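Local coordinates for protein condensin complex subunit 3 (Schizosaccharomyces pombe, PDB 5OQR) that acts as a regulatory subunit of the condensin complex, which is required to convert interphase chromatin into condensed, mitotic-like chromosomes, at residues Cys100-Ile103 against Ile104-Val108; His498-Pro501 against Ile502-Gly506; Thr683-Glu686 against Lys687-Glu690. All blocks are in the same frame, centred on the assembly; numbering follows the deposited sequence.

Contact 1 (Cys100-Ile103 against Ile104-Val108)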
loop_
_atom_site.group_PDB
_atom_site.type_symbol
_atom_site.label_atom_id
_atom_site.label_comp_id
_atom_site.label_asym_id
_atom_site.label_seq_id
_atom_site.Cartn_x
_atom_site.Cartn_y
_atom_site.Cartn_z
ATOM N N CYS A 100 23.471 -25.544 -17.590
ATOM C CA CYS A 100 22.709 -26.772 -17.792
ATOM C C CYS A 100 21.212 -26.499 -17.728
ATOM O O CYS A 100 20.459 -26.889 -18.629
ATOM C CB CYS A 100 23.112 -27.817 -16.751
ATOM S SG CYS A 100 24.634 -28.711 -17.140
ATOM N N CYS A 101 20.760 -25.826 -16.668
ATOM C CA CYS A 101 19.352 -25.460 -16.578
ATOM C C CYS A 101 18.958 -24.524 -17.711
ATOM O O CYS A 101 17.868 -24.650 -18.282
ATOM C CB CYS A 101 19.066 -24.811 -15.224
ATOM S SG CYS A 101 19.214 -25.936 -13.821
ATOM N N GLN A 102 19.833 -23.577 -18.051
ATOM C CA GLN A 102 19.557 -22.668 -19.159
ATOM C C GLN A 102 19.336 -23.440 -20.452
ATOM O O GLN A 102 18.358 -23.207 -21.171
ATOM C CB GLN A 102 20.709 -21.676 -19.314
ATOM C CG GLN A 102 20.504 -20.637 -20.404
ATOM C CD GLN A 102 21.720 -19.757 -20.600
ATOM O OE1 GLN A 102 22.854 -20.202 -20.432
ATOM N NE2 GLN A 102 21.491 -18.499 -20.955
ATOM N N ILE A 103 20.238 -24.371 -20.763
ATOM C CA ILE A 103 20.133 -25.123 -22.009
ATOM C C ILE A 103 18.895 -26.011 -21.989
ATOM O O ILE A 103 18.083 -25.991 -22.920
ATOM C CB ILE A 103 21.413 -25.946 -22.249
ATOM C CG1 ILE A 103 22.630 -25.022 -22.346
ATOM C CG2 ILE A 103 21.288 -26.762 -23.531
ATOM C CD1 ILE A 103 23.956 -25.743 -22.253
ATOM N N ILE A 104 18.733 -26.803 -20.928
ATOM C CA ILE A 104 17.607 -27.732 -20.862
ATOM C C ILE A 104 16.291 -26.987 -21.024
ATOM O O ILE A 104 15.385 -27.447 -21.729
ATOM C CB ILE A 104 17.651 -28.531 -19.547
ATOM C CG1 ILE A 104 18.853 -29.478 -19.557
ATOM C CG2 ILE A 104 16.354 -29.321 -19.345
ATOM C CD1 ILE A 104 19.101 -30.161 -18.241
ATOM N N ALA A 105 16.162 -25.827 -20.378
ATOM C CA ALA A 105 14.918 -25.067 -20.462
ATOM C C ALA A 105 14.573 -24.738 -21.907
ATOM O O ALA A 105 13.423 -24.895 -22.335
ATOM C CB ALA A 105 15.030 -23.786 -19.636
ATOM N N ARG A 106 15.558 -24.283 -22.678
ATOM C CA ARG A 106 15.288 -23.843 -24.041
ATOM C C ARG A 106 15.137 -25.020 -24.997
ATOM O O ARG A 106 14.286 -24.988 -25.892
ATOM C CB ARG A 106 16.404 -22.918 -24.524
ATOM C CG ARG A 106 16.611 -21.683 -23.665
ATOM C CD ARG A 106 17.430 -20.642 -24.408
ATOM N NE ARG A 106 17.794 -19.506 -23.565
ATOM C CZ ARG A 106 18.502 -18.463 -23.983
ATOM N NH1 ARG A 106 18.788 -17.474 -23.148
ATOM N NH2 ARG A 106 18.927 -18.402 -25.239
ATOM N N VAL A 107 15.946 -26.067 -24.824
ATOM C CA VAL A 107 15.962 -27.151 -25.801
ATOM C C VAL A 107 14.698 -27.997 -25.688
ATOM O O VAL A 107 14.078 -28.341 -26.700
ATOM C CB VAL A 107 17.235 -28.001 -25.634
ATOM C CG1 VAL A 107 17.252 -29.141 -26.644
ATOM C CG2 VAL A 107 18.473 -27.135 -25.810
ATOM N N VAL A 108 14.297 -28.353 -24.464
ATOM C CA VAL A 108 13.087 -29.152 -24.300
ATOM C C VAL A 108 11.892 -28.433 -24.905
ATOM O O VAL A 108 10.975 -29.071 -25.436
ATOM C CB VAL A 108 12.844 -29.486 -22.814
ATOM C CG1 VAL A 108 12.447 -28.237 -22.027
ATOM C CG2 VAL A 108 11.778 -30.561 -22.683
#

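Contact 2 (His498-Pro501 against Ile502-Gly506)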
loop_
_atom_site.group_PDB
_atom_site.type_symbol
_atom_site.label_atom_id
_atom_site.label_comp_id
_atom_site.label_asym_id
_atom_site.label_seq_id
_atom_site.Cartn_x
_atom_site.Cartn_y
_atom_site.Cartn_z
ATOM N N HIS A 498 -32.484 6.976 29.065
ATOM C CA HIS A 498 -32.113 5.615 29.426
ATOM C C HIS A 498 -32.020 4.694 28.217
ATOM O O HIS A 498 -31.478 3.591 28.340
ATOM C CB HIS A 498 -33.119 5.036 30.423
ATOM C CG HIS A 498 -32.897 5.483 31.833
ATOM N ND1 HIS A 498 -33.548 6.567 32.382
ATOM C CD2 HIS A 498 -32.094 4.994 32.807
ATOM C CE1 HIS A 498 -33.157 6.724 33.634
ATOM N NE2 HIS A 498 -32.275 5.782 33.917
ATOM N N ASP A 499 -32.536 5.112 27.066
ATOM C CA ASP A 499 -32.422 4.326 25.846
ATOM C C ASP A 499 -31.012 4.473 25.289
ATOM O O ASP A 499 -30.583 5.583 24.954
ATOM C CB ASP A 499 -33.465 4.778 24.825
ATOM C CG ASP A 499 -33.614 3.806 23.674
ATOM O OD1 ASP A 499 -33.457 2.588 23.896
ATOM O OD2 ASP A 499 -33.887 4.262 22.543
ATOM N N LEU A 500 -30.294 3.357 25.190
ATOM C CA LEU A 500 -28.878 3.406 24.837
ATOM C C LEU A 500 -28.627 4.077 23.493
ATOM O O LEU A 500 -27.737 4.942 23.418
ATOM C CB LEU A 500 -28.302 1.988 24.870
ATOM C CG LEU A 500 -26.793 1.860 24.665
ATOM C CD1 LEU A 500 -26.202 0.910 25.691
ATOM C CD2 LEU A 500 -26.490 1.381 23.261
ATOM N N PRO A 501 -29.345 3.750 22.415
ATOM C CA PRO A 501 -29.041 4.402 21.129
ATOM C C PRO A 501 -29.212 5.908 21.162
ATOM O O PRO A 501 -28.416 6.634 20.555
ATOM C CB PRO A 501 -30.031 3.741 20.157
ATOM C CG PRO A 501 -30.506 2.512 20.842
ATOM C CD PRO A 501 -30.460 2.798 22.298
ATOM N N ILE A 502 -30.241 6.403 21.849
ATOM C CA ILE A 502 -30.471 7.842 21.912
ATOM C C ILE A 502 -29.359 8.522 22.696
ATOM O O ILE A 502 -28.868 9.588 22.308
ATOM C CB ILE A 502 -31.858 8.127 22.517
ATOM C CG1 ILE A 502 -32.953 7.632 21.568
ATOM C CG2 ILE A 502 -32.037 9.618 22.800
ATOM C CD1 ILE A 502 -34.341 7.629 22.171
ATOM N N ARG A 503 -28.944 7.919 23.810
ATOM C CA ARG A 503 -27.872 8.500 24.612
ATOM C C ARG A 503 -26.583 8.613 23.809
ATOM O O ARG A 503 -25.899 9.640 23.861
ATOM C CB ARG A 503 -27.647 7.655 25.860
ATOM C CG ARG A 503 -26.771 8.308 26.907
ATOM C CD ARG A 503 -26.171 7.262 27.816
ATOM N NE ARG A 503 -27.146 6.229 28.159
ATOM C CZ ARG A 503 -26.833 5.025 28.624
ATOM N NH1 ARG A 503 -25.563 4.682 28.802
ATOM N NH2 ARG A 503 -27.794 4.155 28.905
ATOM N N GLU A 504 -26.231 7.563 23.068
ATOM C CA GLU A 504 -25.027 7.613 22.248
ATOM C C GLU A 504 -25.137 8.690 21.178
ATOM O O GLU A 504 -24.179 9.430 20.933
ATOM C CB GLU A 504 -24.770 6.246 21.613
ATOM C CG GLU A 504 -24.400 5.170 22.616
ATOM C CD GLU A 504 -24.153 3.821 21.969
ATOM O OE1 GLU A 504 -24.383 3.692 20.748
ATOM O OE2 GLU A 504 -23.725 2.890 22.682
ATOM N N LYS A 505 -26.299 8.796 20.533
ATOM C CA LYS A 505 -26.484 9.818 19.510
ATOM C C LYS A 505 -26.477 11.213 20.125
ATOM O O LYS A 505 -25.964 12.160 19.521
ATOM C CB LYS A 505 -27.786 9.563 18.754
ATOM C CG LYS A 505 -28.093 10.580 17.665
ATOM C CD LYS A 505 -27.139 10.483 16.483
ATOM C CE LYS A 505 -27.338 9.204 15.690
ATOM N NZ LYS A 505 -28.742 9.046 15.214
ATOM N N GLY A 506 -27.033 11.355 21.329
ATOM C CA GLY A 506 -27.030 12.653 21.979
ATOM C C GLY A 506 -25.632 13.127 22.320
ATOM O O GLY A 506 -25.335 14.321 22.247
#

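Contact 3 (Thr683-Glu686 against Lys687-Glu690)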
loop_
_atom_site.group_PDB
_atom_site.type_symbol
_atom_site.label_atom_id
_atom_site.label_comp_id
_atom_site.label_asym_id
_atom_site.label_seq_id
_atom_site.Cartn_x
_atom_site.Cartn_y
_atom_site.Cartn_z
ATOM N N THR A 683 15.850 9.201 12.479
ATOM C CA THR A 683 16.696 10.216 13.090
ATOM C C THR A 683 17.801 10.706 12.162
ATOM O O THR A 683 18.569 11.587 12.553
ATOM C CB THR A 683 17.300 9.664 14.382
ATOM O OG1 THR A 683 17.843 8.364 14.139
ATOM C CG2 THR A 683 16.247 9.536 15.451
ATOM N N ASP A 684 17.886 10.177 10.945
ATOM C CA ASP A 684 18.923 10.568 9.999
ATOM C C ASP A 684 18.595 11.936 9.408
ATOM O O ASP A 684 17.540 12.116 8.792
ATOM C CB ASP A 684 19.045 9.517 8.900
ATOM C CG ASP A 684 20.208 9.774 7.964
ATOM O OD1 ASP A 684 20.683 10.927 7.885
ATOM O OD2 ASP A 684 20.646 8.816 7.295
ATOM N N ASN A 685 19.507 12.894 9.585
ATOM C CA ASN A 685 19.270 14.247 9.090
ATOM C C ASN A 685 19.161 14.281 7.572
ATOM O O ASN A 685 18.482 15.153 7.019
ATOM C CB ASN A 685 20.390 15.177 9.555
ATOM C CG ASN A 685 20.197 16.602 9.082
ATOM O OD1 ASN A 685 20.853 17.050 8.142
ATOM N ND2 ASN A 685 19.287 17.321 9.728
ATOM N N GLU A 686 19.820 13.350 6.882
ATOM C CA GLU A 686 19.782 13.339 5.426
ATOM C C GLU A 686 18.383 13.074 4.887
ATOM O O GLU A 686 18.085 13.465 3.753
ATOM C CB GLU A 686 20.752 12.283 4.890
ATOM C CG GLU A 686 20.880 12.255 3.372
ATOM C CD GLU A 686 21.507 13.518 2.813
ATOM O OE1 GLU A 686 22.052 14.314 3.607
ATOM O OE2 GLU A 686 21.455 13.715 1.581
ATOM N N LYS A 687 17.518 12.432 5.668
ATOM C CA LYS A 687 16.208 12.012 5.189
ATOM C C LYS A 687 15.123 13.057 5.418
ATOM O O LYS A 687 13.939 12.727 5.311
ATOM C CB LYS A 687 15.798 10.699 5.858
ATOM C CG LYS A 687 16.750 9.546 5.604
ATOM C CD LYS A 687 16.011 8.219 5.602
ATOM C CE LYS A 687 16.943 7.053 5.875
ATOM N NZ LYS A 687 18.103 7.022 4.947
ATOM N N LEU A 688 15.488 14.295 5.731
ATOM C CA LEU A 688 14.488 15.339 5.889
ATOM C C LEU A 688 13.926 15.744 4.532
ATOM O O LEU A 688 14.659 15.863 3.546
ATOM C CB LEU A 688 15.086 16.559 6.591
ATOM C CG LEU A 688 15.307 16.460 8.103
ATOM C CD1 LEU A 688 16.026 17.691 8.618
ATOM C CD2 LEU A 688 13.993 16.284 8.838
ATOM N N TYR A 689 12.608 15.950 4.485
ATOM C CA TYR A 689 11.972 16.397 3.250
ATOM C C TYR A 689 12.478 17.776 2.847
ATOM O O TYR A 689 12.737 18.033 1.665
ATOM C CB TYR A 689 10.452 16.413 3.425
ATOM C CG TYR A 689 9.843 15.059 3.725
ATOM C CD1 TYR A 689 10.337 13.904 3.135
ATOM C CD2 TYR A 689 8.770 14.937 4.601
ATOM C CE1 TYR A 689 9.783 12.669 3.403
ATOM C CE2 TYR A 689 8.208 13.708 4.879
ATOM C CZ TYR A 689 8.716 12.574 4.278
ATOM O OH TYR A 689 8.157 11.340 4.553
ATOM N N GLU A 690 12.620 18.676 3.818
ATOM C CA GLU A 690 13.155 20.016 3.598
ATOM C C GLU A 690 12.256 20.854 2.695
ATOM O O GLU A 690 11.608 20.331 1.783
ATOM C CB GLU A 690 14.560 19.942 2.999
ATOM C CG GLU A 690 15.383 21.194 3.264
ATOM C CD GLU A 690 15.752 21.343 4.727
ATOM O OE1 GLU A 690 15.840 20.312 5.428
ATOM O OE2 GLU A 690 15.946 22.491 5.179
#

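Contact 1 (Cys100-Ile103 against Ile104-Val108)
I103 and V107, one helical turn apart on helix 94-108, lie side by side and point the same way, and their CG2 methyls meet, I103 CG2 to V107 CG2, 3.6 Å. I103 carries CG2 anti to its backbone N, next to its own carbonyl, while V107 holds CG2 beside its N (CG1 is anti, chi1 180°), which brings the two methyls to the same flank. I85 and L58, from helices 78-86 and 52-69, pack on I103, and I81 of helix 78-86 on V107. I104 rests on L82.

The backbone supplies the regular i to i+4 bonds. V107 N donates to I103 O, I104 N to C100 O and A105 N to C101 O, each at 2.9 Å. The bond from R106 N to Q102 O is weak, at 3.4 Å.

The polar pair on this turn is Q102 and R106, two extended chains running alongside each other with amide and guanidinium planes 84° apart. Q102 NE2 and R106 NH1 approach to 3.6 Å. Q102 OE1 accepts a hydrogen bond from R99 NH1.

This chemistry implies a helix of HEAT repeat 2 enclosed on several sides: branched aliphatics pack on helix 78-86, A105 meets helix 135-145, and the polar strip of Q102 and R106 runs beside helix 52-69, where D55 may offset part of the charge of R106, though only through a long, weak pair.

Contact 2 (His498-Pro501 against Ile502-Gly506)
L500 and E504 meet one turn apart at the start of helix 500-514, where the methyl L500 CD2 lies 3.2 Å from the carboxylate oxygen E504 OE2. The two side chains cross obliquely. L500 sends CG anti to its backbone N (chi1 -174°), beside its carbonyl carbon, whereas the extended E504 chain starts with CG next to its N, and the leucine tip therefore comes up against the acid end.

On another side of the turn, D499 and I502 cross at about a right angle. D499 OD2 lies 3.4 Å from I502 CD1 and also touches CG1, a van der Waals contact between a carboxylate oxygen and the end of an aliphatic chain. D499 occupies the N-cap position, yet its side chain makes no capping bond; its carbonyl accepts the ordinary i+4 bond, R503 N to D499 O, at 3.1 Å. The arginine chain bends at chi3 (-41°), which folds the guanidinium back over the start of the helix. L500 CA lies over one of its faces, and H498 O sits in plane at its edge, 3.8 Å from R503 NH2.

Behind these contacts the backbone continues the helix, with E504 N bonded to L500 O and K505 N to P501 O, both at 3.0 Å. Just before the helix, D499 N is bonded to S497 OG. The buried I502 leans on E459 and L463 of helix 457-471, and K505 NZ reaches S464 OG of the same helix.

P501, in the first turn, has no N-H to offer at a place where none is needed. The whole is a helix N-terminus in HEAT repeat 7, surface-lying on one flank and packed against a neighbouring helix on the other.

Contact 3 (Thr683-Glu686 against Lys687-Glu690)
D684 and K687 cross at about a right angle: the lysine comes across the aspartate, K687 CG reaching D684 CB at 4.0 Å before the chain bends to bring its amine toward the acid. The salt bridge from D684 OD2 to K687 NZ is long, at 3.9 Å, and K738 NZ adds a second long, weak ion pair to the same oxygen, consistent with a loosely held charge with two lysine partners.

The other carboxylate oxygen reaches forward to the backbone two residues on. With CG anti to the backbone N (chi1 -174°), D684 OD1 accepts from E686 N at 2.8 Å, met from above the carboxylate plane. This is an Asx turn, and it opens a short 3-10 segment in the loop between helices 669-682 and 706-717. D684 O takes K687 N at 3.1 Å and is also bonded by Q642 NE2.

N685 and L688 run at a slant to each other, ND2 of the amide N685 lying 3.5 Å from the methyl L688 CD1. The weak bond from L688 N to N685 O is 3.4 Å long. Q642 of helix 639-661 touches both side chains.

In the fold
The three contacts sample one principle, side chains meeting about a turn apart, at widely separated points of a chain with no strand. Contact 1 and contact 2 lie on opposite sides of the chain's centre, their own centres 72 Å apart; contact 3 is 49 Å from each of them, again centre to centre. None touches another: nearest atoms stay about 36 Å apart even for contacts 2 and 3, which both belong to the C-terminal condensin-subunit domain. Contact 1 lies in HEAT repeat 2, buried, within helix 94-108, contact 2 begins a helix in HEAT repeat 7, and contact 3 follows a helix in a loop. Together they illustrate a buried helix, a helix start and a connecting loop.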